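Local coordinates for glycosyl hydrolase family 2, TIM barrel domain protein (Faecalibacterium prausnitzii A2-165, PDB 6ED2) that probably hydrolyses beta-glucuronides as a gut bacterial beta-glucuronidase of glycosyl hydrolase family 2, at residues G543-P548 against S553-N558. Numbering follows the deposited sequence.
Sequences GAHKLP and SAEYQN
One face of the His-545 ring carries the methyl of Ala-554, a CH-pi contact with CB 4.1 Å from the ring centroid and displaced toward the rim; at the ring edge, near its plane, sits Glu-555 OE2. There His-545 ND1 donates to Glu-555 OE2 over 2.7 Å, on the syn side of the oxygen, with ring and carboxylate planes turned 70° apart. The Glu-555 chain bends at chi2 (76°), which carries its other oxygen back to the loop: Lys-546 N donates to OE1 at 2.9 Å from above the carboxylate plane. OE2 is also hydrogen-bonded to Tyr-613 OH of a second subunit, whose Pro-608 packs on His-545 and Glu-555. Ala-554 N meets Ala-544 O at 2.7 Å in an almost straight bond, and Ser-553 OG, also hydrogen-bonded to Val-550 O, caps the helix by accepting from Tyr-556 N (3.0 Å). With Glu-555 replaced by an alanine, His-545 ND1 and Lys-546 N would probably lose their acceptors and the imidazole would be freer to turn. The loop after strand 531-535 of the TIM barrel is tied to the first turn of helix 554-570 at a subunit interface, where the nearby helix N-terminus and three hydrogen-bonding partners would be expected to stabilise a carboxylate charge.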
loop_
_atom_site.group_PDB
_atom_site.type_symbol
_atom_site.label_atom_id
_atom_site.label_comp_id
_atom_site.label_asym_id
_atom_site.label_seq_id
_atom_site.Cartn_x
_atom_site.Cartn_y
_atom_site.Cartn_z
ATOM N N GLY A 543 1.201 -1.130 6.864
ATOM C CA GLY A 543 -0.096 -1.557 6.384
ATOM C C GLY A 543 -0.284 -3.046 6.201
ATOM O O GLY A 543 -1.412 -3.481 5.905
ATOM N N ALA A 544 0.772 -3.845 6.349
ATOM C CA ALA A 544 0.654 -5.299 6.238
ATOM C C ALA A 544 0.097 -5.829 7.554
ATOM O O ALA A 544 0.803 -5.924 8.558
ATOM C CB ALA A 544 2.001 -5.929 5.899
ATOM N N HIS A 545 -1.182 -6.156 7.567
ATOM C CA HIS A 545 -1.819 -6.710 8.745
ATOM C C HIS A 545 -2.264 -8.132 8.443
ATOM O O HIS A 545 -2.759 -8.423 7.350
ATOM C CB HIS A 545 -3.020 -5.850 9.184
ATOM C CG HIS A 545 -2.642 -4.649 10.004
ATOM N ND1 HIS A 545 -2.576 -4.680 11.383
ATOM C CD2 HIS A 545 -2.315 -3.382 9.640
ATOM C CE1 HIS A 545 -2.220 -3.489 11.834
ATOM N NE2 HIS A 545 -2.051 -2.682 10.799
ATOM N N LYS A 546 -2.105 -9.016 9.417
ATOM C CA LYS A 546 -2.648 -10.350 9.254
ATOM C C LYS A 546 -2.987 -10.906 10.625
ATOM O O LYS A 546 -2.237 -10.717 11.585
ATOM C CB LYS A 546 -1.677 -11.280 8.509
ATOM C CG LYS A 546 -2.364 -12.544 8.035
ATOM C CD LYS A 546 -2.219 -12.776 6.537
ATOM C CE LYS A 546 -2.728 -14.169 6.185
ATOM N NZ LYS A 546 -2.204 -14.708 4.922
ATOM N N LEU A 547 -4.129 -11.573 10.710
ATOM C CA LEU A 547 -4.596 -12.169 11.957
ATOM C C LEU A 547 -4.984 -13.617 11.681
ATOM O O LEU A 547 -5.974 -13.868 10.960
ATOM C CB LEU A 547 -5.770 -11.364 12.519
ATOM C CG LEU A 547 -6.455 -11.905 13.771
ATOM C CD1 LEU A 547 -5.585 -11.685 14.998
ATOM C CD2 LEU A 547 -7.794 -11.223 13.927
ATOM N N PRO A 548 -4.242 -14.599 12.200
ATOM C CA PRO A 548 -3.041 -14.436 13.028
ATOM C C PRO A 548 -1.818 -14.028 12.194
ATOM O O PRO A 548 -1.902 -13.984 10.965
ATOM C CB PRO A 548 -2.863 -15.814 13.640
ATOM C CG PRO A 548 -3.381 -16.738 12.575
ATOM C CD PRO A 548 -4.535 -16.015 11.919
ATOM N N SER A 553 4.345 -8.963 8.742
ATOM C CA SER A 553 3.152 -8.227 9.164
ATOM C C SER A 553 3.406 -7.389 10.418
ATOM O O SER A 553 4.309 -7.665 11.220
ATOM C CB SER A 553 1.996 -9.183 9.457
ATOM O OG SER A 553 2.261 -9.866 10.678
ATOM N N ALA A 554 2.552 -6.371 10.597
ATOM C CA ALA A 554 2.606 -5.552 11.808
ATOM C C ALA A 554 2.414 -6.406 13.052
ATOM O O ALA A 554 3.095 -6.202 14.067
ATOM C CB ALA A 554 1.543 -4.453 11.758
ATOM N N GLU A 555 1.493 -7.373 12.982
ATOM C CA GLU A 555 1.227 -8.254 14.110
ATOM C C GLU A 555 2.471 -9.033 14.506
ATOM O O GLU A 555 2.789 -9.151 15.694
ATOM C CB GLU A 555 0.100 -9.223 13.761
ATOM C CG GLU A 555 -1.287 -8.618 13.890
ATOM C CD GLU A 555 -1.628 -7.683 12.735
ATOM O OE1 GLU A 555 -0.901 -7.693 11.700
ATOM O OE2 GLU A 555 -2.636 -6.949 12.870
ATOM N N TYR A 556 3.162 -9.613 13.520
ATOM C CA TYR A 556 4.354 -10.379 13.828
ATOM C C TYR A 556 5.385 -9.495 14.516
ATOM O O TYR A 556 5.928 -9.861 15.565
ATOM C CB TYR A 556 4.930 -11.014 12.555
ATOM C CG TYR A 556 5.980 -12.047 12.893
ATOM C CD1 TYR A 556 5.613 -13.343 13.254
ATOM C CD2 TYR A 556 7.334 -11.709 12.932
ATOM C CE1 TYR A 556 6.562 -14.281 13.603
ATOM C CE2 TYR A 556 8.288 -12.636 13.274
ATOM C CZ TYR A 556 7.902 -13.924 13.611
ATOM O OH TYR A 556 8.850 -14.855 13.968
ATOM N N GLN A 557 5.646 -8.313 13.955
ATOM C CA GLN A 557 6.615 -7.402 14.562
ATOM C C GLN A 557 6.257 -7.118 16.014
ATOM O O GLN A 557 7.112 -7.225 16.906
ATOM C CB GLN A 557 6.712 -6.106 13.748
ATOM C CG GLN A 557 7.447 -4.962 14.450
ATOM C CD GLN A 557 8.968 -5.102 14.408
ATOM O OE1 GLN A 557 9.501 -6.212 14.367
ATOM N NE2 GLN A 557 9.672 -3.969 14.406
ATOM N N ASN A 558 4.985 -6.799 16.284
ATOM C CA ASN A 558 4.580 -6.546 17.668
ATOM C C ASN A 558 4.757 -7.784 18.545
ATOM O O ASN A 558 5.163 -7.672 19.711
ATOM C CB ASN A 558 3.132 -6.056 17.725
ATOM C CG ASN A 558 3.012 -4.521 17.567
ATOM O OD1 ASN A 558 3.956 -3.828 17.141
ATOM N ND2 ASN A 558 1.842 -3.992 17.912
#